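Local coordinates for protein Alpha/beta hydrolase (PDB 4R1D) that binds calcium and probably acts as a lipase effector of the Pseudomonas aeruginosa H2 type VI secretion system, held in complex with Tli4, at residues S384-M389 against D461-T466; K100-L105 against A310-A315; S504-A509 against S516-S521. All coordinates share one frame; numbering follows the deposited sequence.

Contact 1 (S384-M389 against D461-T466); sequences SQYLDM and DDENGT
Y386 and E463 bridge two surface loops from opposite directions, and the E463 end of the bridge is presented by a pair of Asx turns. Nearly all of the contact lies in this one meeting: the CA atoms of the two residues are 11.6 Å apart, and only the long side chains span the distance. The phenol OH donates to the carboxylate, with Y386 OH 2.6 Å from E463 OE2, which receives it on its syn lone pair, the side of the other oxygen. That oxygen is engaged too, since E463 OE1 accepts from the backbone N of G311, so both carboxylate oxygens are gripped. The carboxylate stands almost upright to the ring, the planes 81° apart, and OE2 sits at the ring edge near its plane, 3.3 Å from Y386 CE2. CG of E463 lies anti to its carbonyl carbon (chi1 -69°), and an extended chain beyond it carries the acid out to the tyrosine. Over one face of the tyrosine ring rests Q385 CG, 3.6 Å above the plane and offset toward the rim.

Away from this pair the two loops separate, and D462 is exposed on the solvent side. Order there comes from within segment 461-466 and its neighbours: D461 OD1 receives E463 N at 2.7 Å, and OD2 forms a salt bridge with R295. In the second turn D462 OD1 takes two backbone donors from opposite faces of its carboxylate plane, N464 N at 2.8 Å and T466 N at 3.1 Å.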
loop_
_atom_site.group_PDB
_atom_site.type_symbol
_atom_site.label_atom_id
_atom_site.label_comp_id
_atom_site.label_asym_id
_atom_site.label_seq_id
_atom_site.Cartn_x
_atom_site.Cartn_y
_atom_site.Cartn_z
ATOM N N SER A 384 0.732 -21.001 5.644
ATOM C CA SER A 384 1.422 -20.394 6.784
ATOM C C SER A 384 2.854 -20.001 6.431
ATOM O O SER A 384 3.385 -19.022 6.966
ATOM C CB SER A 384 1.451 -21.359 7.978
ATOM O OG SER A 384 0.149 -21.800 8.315
ATOM N N GLN A 385 3.465 -20.769 5.530
ATOM C CA GLN A 385 4.857 -20.577 5.131
ATOM C C GLN A 385 5.066 -19.199 4.528
ATOM O O GLN A 385 6.180 -18.683 4.517
ATOM C CB GLN A 385 5.264 -21.633 4.104
ATOM C CG GLN A 385 4.356 -21.671 2.877
ATOM C CD GLN A 385 4.769 -22.729 1.868
ATOM O OE1 GLN A 385 5.950 -22.900 1.576
ATOM N NE2 GLN A 385 3.790 -23.449 1.335
ATOM N N TYR A 386 3.985 -18.603 4.034
ATOM C CA TYR A 386 4.085 -17.304 3.361
ATOM C C TYR A 386 3.992 -16.110 4.311
ATOM O O TYR A 386 4.296 -14.974 3.924
ATOM C CB TYR A 386 3.034 -17.208 2.258
ATOM C CG TYR A 386 3.209 -18.261 1.185
ATOM C CD1 TYR A 386 4.313 -18.236 0.344
ATOM C CD2 TYR A 386 2.272 -19.276 1.007
ATOM C CE1 TYR A 386 4.483 -19.177 -0.649
ATOM C CE2 TYR A 386 2.433 -20.231 0.002
ATOM C CZ TYR A 386 3.543 -20.179 -0.818
ATOM O OH TYR A 386 3.737 -21.113 -1.819
ATOM N N LEU A 387 3.582 -16.350 5.555
ATOM C CA LEU A 387 3.395 -15.238 6.499
ATOM C C LEU A 387 4.703 -14.502 6.818
ATOM O O LEU A 387 4.735 -13.265 6.911
ATOM C CB LEU A 387 2.746 -15.735 7.791
ATOM C CG LEU A 387 1.342 -16.316 7.609
ATOM C CD1 LEU A 387 0.884 -17.031 8.889
ATOM C CD2 LEU A 387 0.365 -15.208 7.223
ATOM N N ASP A 388 5.771 -15.267 7.003
ATOM C CA ASP A 388 7.092 -14.704 7.263
ATOM C C ASP A 388 8.115 -15.621 6.608
ATOM O O ASP A 388 8.399 -16.713 7.098
ATOM C CB ASP A 388 7.356 -14.593 8.766
ATOM C CG ASP A 388 8.673 -13.882 9.086
ATOM O OD1 ASP A 388 9.525 -13.731 8.186
ATOM O OD2 ASP A 388 8.849 -13.469 10.249
ATOM N N MET A 389 8.665 -15.183 5.486
ATOM C CA MET A 389 9.576 -16.028 4.734
ATOM C C MET A 389 11.039 -15.791 5.112
ATOM O O MET A 389 11.938 -16.337 4.482
ATOM C CB MET A 389 9.354 -15.821 3.237
ATOM C CG MET A 389 7.905 -16.080 2.805
ATOM S SD MET A 389 7.660 -16.084 1.017
ATOM C CE MET A 389 7.650 -14.323 0.666
ATOM N N ASP A 461 -3.918 -27.206 -2.229
ATOM C CA ASP A 461 -4.457 -26.710 -3.484
ATOM C C ASP A 461 -3.312 -26.260 -4.394
ATOM O O ASP A 461 -2.137 -26.424 -4.047
ATOM C CB ASP A 461 -5.489 -25.604 -3.235
ATOM C CG ASP A 461 -4.872 -24.332 -2.673
ATOM O OD1 ASP A 461 -3.663 -24.108 -2.871
ATOM O OD2 ASP A 461 -5.608 -23.544 -2.051
ATOM N N ASP A 462 -3.645 -25.713 -5.555
ATOM C CA ASP A 462 -2.620 -25.267 -6.499
ATOM C C ASP A 462 -2.344 -23.771 -6.357
ATOM O O ASP A 462 -1.720 -23.160 -7.227
ATOM C CB ASP A 462 -3.033 -25.590 -7.935
ATOM C CG ASP A 462 -4.174 -24.718 -8.425
ATOM O OD1 ASP A 462 -4.854 -24.077 -7.589
ATOM O OD2 ASP A 462 -4.399 -24.688 -9.649
ATOM N N GLU A 463 -2.833 -23.196 -5.263
ATOM C CA GLU A 463 -2.672 -21.768 -4.982
ATOM C C GLU A 463 -3.311 -20.878 -6.036
ATOM O O GLU A 463 -3.069 -19.671 -6.061
ATOM C CB GLU A 463 -1.187 -21.407 -4.776
ATOM C CG GLU A 463 -0.622 -21.985 -3.482
ATOM C CD GLU A 463 0.760 -21.472 -3.129
ATOM O OE1 GLU A 463 1.090 -20.319 -3.488
ATOM O OE2 GLU A 463 1.515 -22.223 -2.480
ATOM N N ASN A 464 -4.153 -21.475 -6.887
ATOM C CA ASN A 464 -4.833 -20.741 -7.946
ATOM C C ASN A 464 -6.330 -21.096 -8.044
ATOM O O ASN A 464 -7.003 -20.708 -8.994
ATOM C CB ASN A 464 -4.139 -20.957 -9.308
ATOM C CG ASN A 464 -2.847 -20.135 -9.467
ATOM O OD1 ASN A 464 -1.803 -20.664 -9.841
ATOM N ND2 ASN A 464 -2.930 -18.832 -9.203
ATOM N N GLY A 465 -6.848 -21.824 -7.059
ATOM C CA GLY A 465 -8.286 -21.998 -6.957
ATOM C C GLY A 465 -8.795 -23.430 -6.948
ATOM O O GLY A 465 -9.998 -23.644 -6.837
ATOM N N THR A 466 -7.907 -24.411 -7.056
ATOM C CA THR A 466 -8.389 -25.797 -7.053
ATOM C C THR A 466 -7.528 -26.791 -6.282
ATOM O O THR A 466 -6.298 -26.669 -6.224
ATOM C CB THR A 466 -8.641 -26.325 -8.492
ATOM O OG1 THR A 466 -9.484 -27.489 -8.438
ATOM C CG2 THR A 466 -7.318 -26.662 -9.189
#

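Contact 2 (K100-L105 against A310-A315); sequences KARQEL and AGEVTA
Q103 meets A315 through the end of its amide. NE2 of Q103 donates to A315 O over 2.9 Å in a nearly straight bond (174°), and the acceptor lies in the amide plane; the donor comes in well off the C=O direction. An extended chain with CG anti to the backbone N (chi1 180°) carries the amide over to the facing helix, where NE2 also passes 3.6 Å from A315 CB. The same amide bonds to the backbone of 384-389, NE2 to Y386 O and OE1 to M389 N. Helices 99-105 and 310-317 are thus joined, mainly by polar groups, in a partly buried contact peripheral to the central sheet of the alpha/beta hydrolase fold. R102, the residue before Q103, lies obliquely to E312, about a turn before A315; guanidinium and carboxylate planes are 81° apart, and their salt bridge is long, 3.8 Å from NH1 to OE1. A water closes the gap, 2.9 Å from R102 NH1 and 2.7 Å from E312 OE1. The stronger partners lie elsewhere: W94 O binds R102 NH2 and the W94 ring makes a cation-pi contact, while E312 OE1 accepts from R308 N. K100 and E104 hydrogen-bond to the second protein chain of the complex.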
loop_
_atom_site.group_PDB
_atom_site.type_symbol
_atom_site.label_atom_id
_atom_site.label_comp_id
_atom_site.label_asym_id
_atom_site.label_seq_id
_atom_site.Cartn_x
_atom_site.Cartn_y
_atom_site.Cartn_z
ATOM N N LYS A 100 10.434 -12.827 -1.704
ATOM C CA LYS A 100 10.953 -12.401 -0.423
ATOM C C LYS A 100 11.204 -10.896 -0.453
ATOM O O LYS A 100 10.852 -10.186 0.481
ATOM C CB LYS A 100 12.231 -13.182 -0.059
ATOM C CG LYS A 100 12.898 -12.731 1.225
ATOM C CD LYS A 100 13.809 -13.812 1.790
ATOM C CE LYS A 100 15.234 -13.327 1.948
ATOM N NZ LYS A 100 16.012 -13.356 0.674
ATOM N N ALA A 101 11.802 -10.408 -1.533
ATOM C CA ALA A 101 12.030 -8.966 -1.658
ATOM C C ALA A 101 10.710 -8.197 -1.543
ATOM O O ALA A 101 10.636 -7.172 -0.850
ATOM C CB ALA A 101 12.724 -8.645 -2.973
ATOM N N ARG A 102 9.665 -8.693 -2.203
ATOM C CA ARG A 102 8.377 -7.991 -2.179
ATOM C C ARG A 102 7.836 -7.888 -0.777
ATOM O O ARG A 102 7.291 -6.860 -0.397
ATOM C CB ARG A 102 7.331 -8.685 -3.057
ATOM C CG ARG A 102 7.623 -8.591 -4.540
ATOM C CD ARG A 102 6.653 -9.467 -5.327
ATOM N NE ARG A 102 6.879 -9.342 -6.758
ATOM C CZ ARG A 102 6.215 -10.032 -7.675
ATOM N NH1 ARG A 102 5.278 -10.888 -7.300
ATOM N NH2 ARG A 102 6.478 -9.858 -8.961
ATOM N N GLN A 103 7.972 -8.970 -0.017
ATOM C CA GLN A 103 7.491 -8.994 1.351
ATOM C C GLN A 103 8.268 -8.021 2.231
ATOM O O GLN A 103 7.711 -7.387 3.122
ATOM C CB GLN A 103 7.598 -10.406 1.918
ATOM C CG GLN A 103 7.122 -10.507 3.341
ATOM C CD GLN A 103 6.992 -11.939 3.798
ATOM O OE1 GLN A 103 7.988 -12.599 4.077
ATOM N NE2 GLN A 103 5.755 -12.434 3.868
ATOM N N GLU A 104 9.563 -7.894 1.971
ATOM C CA GLU A 104 10.384 -6.943 2.710
ATOM C C GLU A 104 10.103 -5.502 2.329
ATOM O O GLU A 104 10.105 -4.619 3.184
ATOM C CB GLU A 104 11.861 -7.219 2.464
ATOM C CG GLU A 104 12.302 -8.550 2.958
ATOM C CD GLU A 104 13.659 -8.980 2.394
ATOM O OE1 GLU A 104 14.183 -8.363 1.421
ATOM O OE2 GLU A 104 14.194 -9.966 2.935
ATOM N N LEU A 105 9.903 -5.251 1.045
ATOM C CA LEU A 105 9.799 -3.870 0.588
ATOM C C LEU A 105 8.388 -3.284 0.723
ATOM O O LEU A 105 8.233 -2.073 0.832
ATOM C CB LEU A 105 10.273 -3.762 -0.853
ATOM C CG LEU A 105 11.749 -4.147 -1.035
ATOM C CD1 LEU A 105 12.097 -4.285 -2.500
ATOM C CD2 LEU A 105 12.655 -3.110 -0.348
ATOM N N ALA A 310 -1.831 -17.597 -4.552
ATOM C CA ALA A 310 -2.096 -17.439 -3.131
ATOM C C ALA A 310 -0.876 -16.965 -2.348
ATOM O O ALA A 310 -0.967 -16.028 -1.558
ATOM C CB ALA A 310 -2.595 -18.759 -2.552
ATOM N N GLY A 311 0.254 -17.637 -2.547
ATOM C CA GLY A 311 1.438 -17.380 -1.744
ATOM C C GLY A 311 1.949 -15.963 -1.942
ATOM O O GLY A 311 2.413 -15.326 -0.996
ATOM N N GLU A 312 1.890 -15.476 -3.176
ATOM C CA GLU A 312 2.379 -14.129 -3.473
ATOM C C GLU A 312 1.514 -13.063 -2.818
ATOM O O GLU A 312 2.015 -12.131 -2.201
ATOM C CB GLU A 312 2.452 -13.909 -4.986
ATOM C CG GLU A 312 3.576 -14.729 -5.607
ATOM C CD GLU A 312 3.738 -14.523 -7.101
ATOM O OE1 GLU A 312 2.939 -13.794 -7.717
ATOM O OE2 GLU A 312 4.666 -15.130 -7.667
ATOM N N VAL A 313 0.203 -13.208 -2.940
ATOM C CA VAL A 313 -0.688 -12.212 -2.369
ATOM C C VAL A 313 -0.648 -12.290 -0.861
ATOM O O VAL A 313 -0.572 -11.276 -0.177
ATOM C CB VAL A 313 -2.134 -12.430 -2.831
ATOM C CG1 VAL A 313 -3.061 -11.430 -2.129
ATOM C CG2 VAL A 313 -2.229 -12.287 -4.341
ATOM N N THR A 314 -0.711 -13.512 -0.340
ATOM C CA THR A 314 -0.769 -13.712 1.098
ATOM C C THR A 314 0.478 -13.167 1.800
ATOM O O THR A 314 0.377 -12.608 2.880
ATOM C CB THR A 314 -0.976 -15.203 1.420
ATOM O OG1 THR A 314 -2.276 -15.598 0.954
ATOM C CG2 THR A 314 -0.887 -15.446 2.916
ATOM N N ALA A 315 1.637 -13.307 1.165
ATOM C CA ALA A 315 2.889 -12.824 1.745
ATOM C C ALA A 315 2.857 -11.326 2.037
ATOM O O ALA A 315 3.476 -10.860 2.989
ATOM C CB ALA A 315 4.064 -13.137 0.821
HETATM O O HOH W 1 4.038 -11.105 -4.160
HETATM O O HOH W 2 3.904 -12.121 -9.587
#

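Contact 3 (S504-A509 against S516-S521); sequences SGQAPA and SFRHGS
Q506 and R518 run side by side and point the same way, joining the break between helices 502-505 and 507-510 to strand 515-519, an outermost strand of the parallel sheet at the core of the alpha/beta hydrolase fold. CG of Q506 occupies the crowded position between backbone N and carbonyl carbon (chi1 75°), and the chain is extended beyond it. In R518, CG anti to the backbone N (chi1 -176°) and a straight run to NE bring the guanidinium level with the amide. The two flat groups are only 22° out of parallel. NH1 of R518 donates to Q506 OE1 at 2.7 Å along a bent path, while Q506 CB lies in the guanidinium plane at its edge, 3.7 Å from NH1. The guanidinium is anchored by Y431 OH at NH1, S492 O at NH2 and K522 O at NE, which should fix its rotation.

At the other end of the contact S516 turns its OG anti to its backbone N, placing it against A509 CB at 3.3 Å. E182 OE2 also bonds this hydroxyl. A water here donates to G505 O and, at 2.8 Å, to S516 OG, and accepts from A509 N at 3.0 Å.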
loop_
_atom_site.group_PDB
_atom_site.type_symbol
_atom_site.label_atom_id
_atom_site.label_comp_id
_atom_site.label_asym_id
_atom_site.label_seq_id
_atom_site.Cartn_x
_atom_site.Cartn_y
_atom_site.Cartn_z
ATOM N N SER A 504 -21.611 -4.337 -0.067
ATOM C CA SER A 504 -20.779 -3.369 0.652
ATOM C C SER A 504 -20.980 -1.960 0.078
ATOM O O SER A 504 -21.051 -0.976 0.814
ATOM C CB SER A 504 -19.306 -3.815 0.545
ATOM O OG SER A 504 -18.395 -2.871 1.121
ATOM N N GLY A 505 -21.078 -1.857 -1.239
ATOM C CA GLY A 505 -21.301 -0.561 -1.858
ATOM C C GLY A 505 -22.559 0.155 -1.372
ATOM O O GLY A 505 -22.589 1.380 -1.271
ATOM N N GLN A 506 -23.606 -0.606 -1.068
ATOM C CA GLN A 506 -24.864 -0.001 -0.645
ATOM C C GLN A 506 -24.966 0.177 0.878
ATOM O O GLN A 506 -25.984 0.646 1.375
ATOM C CB GLN A 506 -26.061 -0.804 -1.177
ATOM C CG GLN A 506 -26.279 -2.104 -0.417
ATOM C CD GLN A 506 -27.445 -2.919 -0.958
ATOM O OE1 GLN A 506 -28.122 -2.512 -1.900
ATOM N NE2 GLN A 506 -27.677 -4.076 -0.360
ATOM N N ALA A 507 -23.918 -0.180 1.624
ATOM C CA ALA A 507 -23.988 -0.052 3.083
ATOM C C ALA A 507 -24.234 1.385 3.555
ATOM O O ALA A 507 -25.014 1.610 4.488
ATOM C CB ALA A 507 -22.749 -0.656 3.762
ATOM N N PRO A 508 -23.562 2.368 2.927
ATOM C CA PRO A 508 -23.815 3.755 3.332
ATOM C C PRO A 508 -25.289 4.149 3.156
ATOM O O PRO A 508 -25.849 4.810 4.028
ATOM C CB PRO A 508 -22.904 4.558 2.400
ATOM C CG PRO A 508 -21.727 3.612 2.140
ATOM C CD PRO A 508 -22.414 2.258 2.000
ATOM N N ALA A 509 -25.911 3.744 2.055
ATOM C CA ALA A 509 -27.330 4.034 1.860
ATOM C C ALA A 509 -28.140 3.398 2.989
ATOM O O ALA A 509 -29.005 4.037 3.580
ATOM C CB ALA A 509 -27.811 3.540 0.503
ATOM N N SER A 516 -27.122 8.919 -1.897
ATOM C CA SER A 516 -26.476 7.684 -2.350
ATOM C C SER A 516 -26.885 7.399 -3.799
ATOM O O SER A 516 -28.080 7.257 -4.112
ATOM C CB SER A 516 -26.845 6.510 -1.430
ATOM O OG SER A 516 -26.267 5.287 -1.865
ATOM N N PHE A 517 -25.895 7.345 -4.685
ATOM C CA PHE A 517 -26.133 7.099 -6.109
ATOM C C PHE A 517 -25.747 5.685 -6.499
ATOM O O PHE A 517 -24.567 5.297 -6.442
ATOM C CB PHE A 517 -25.389 8.124 -6.968
ATOM C CG PHE A 517 -25.819 9.539 -6.710
ATOM C CD1 PHE A 517 -25.354 10.227 -5.598
ATOM C CD2 PHE A 517 -26.700 10.177 -7.569
ATOM C CE1 PHE A 517 -25.747 11.514 -5.342
ATOM C CE2 PHE A 517 -27.106 11.466 -7.323
ATOM C CZ PHE A 517 -26.625 12.148 -6.209
ATOM N N ARG A 518 -26.761 4.914 -6.890
ATOM C CA ARG A 518 -26.589 3.508 -7.193
ATOM C C ARG A 518 -26.427 3.361 -8.711
ATOM O O ARG A 518 -27.403 3.386 -9.467
ATOM C CB ARG A 518 -27.807 2.752 -6.675
ATOM C CG ARG A 518 -27.810 1.228 -6.806
ATOM C CD ARG A 518 -29.089 0.736 -6.107
ATOM N NE ARG A 518 -29.305 -0.711 -6.128
ATOM C CZ ARG A 518 -28.841 -1.567 -5.222
ATOM N NH1 ARG A 518 -28.076 -1.141 -4.219
ATOM N NH2 ARG A 518 -29.134 -2.863 -5.329
ATOM N N HIS A 519 -25.184 3.241 -9.160
ATOM C CA HIS A 519 -24.898 3.287 -10.595
ATOM C C HIS A 519 -24.826 1.888 -11.206
ATOM O O HIS A 519 -24.242 0.978 -10.636
ATOM C CB HIS A 519 -23.605 4.071 -10.878
ATOM C CG HIS A 519 -23.708 5.530 -10.550
ATOM N ND1 HIS A 519 -22.669 6.245 -9.993
ATOM C CD2 HIS A 519 -24.724 6.408 -10.711
ATOM C CE1 HIS A 519 -23.046 7.498 -9.812
ATOM N NE2 HIS A 519 -24.291 7.624 -10.237
ATOM N N GLY A 520 -25.411 1.725 -12.386
ATOM C CA GLY A 520 -25.365 0.436 -13.045
ATOM C C GLY A 520 -26.714 -0.256 -13.098
ATOM O O GLY A 520 -27.749 0.339 -12.797
ATOM N N SER A 521 -26.687 -1.535 -13.456
ATOM C CA SER A 521 -27.903 -2.277 -13.762
ATOM C C SER A 521 -28.887 -2.382 -12.593
ATOM O O SER A 521 -30.098 -2.516 -12.807
ATOM C CB SER A 521 -27.541 -3.672 -14.263
ATOM O OG SER A 521 -27.167 -4.509 -13.181
HETATM O O HOH W 3 -24.406 3.634 -0.580
#

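Overall arrangement
From the N terminus, helix 99-105 comes first, and contact 2 closes a loop of 204 residues when helix 310-317 returns to it. Contact 1 then closes a shorter loop of 71 residues between two irregular segments, and contact 3 a turn of six residues leading into strand 515-519. All three are in series, so none nests in or crosses another. Contacts 1 and 2 meet in space, their centres about 11 Å apart: both loops of contact 1 touch the helices of contact 2, with E463 O 2.8 Å from A310 N. Contact 3, on the opposite side of the chain's centre from contact 2, ties an outermost sheet strand to helices 502-505 and 507-510 before it.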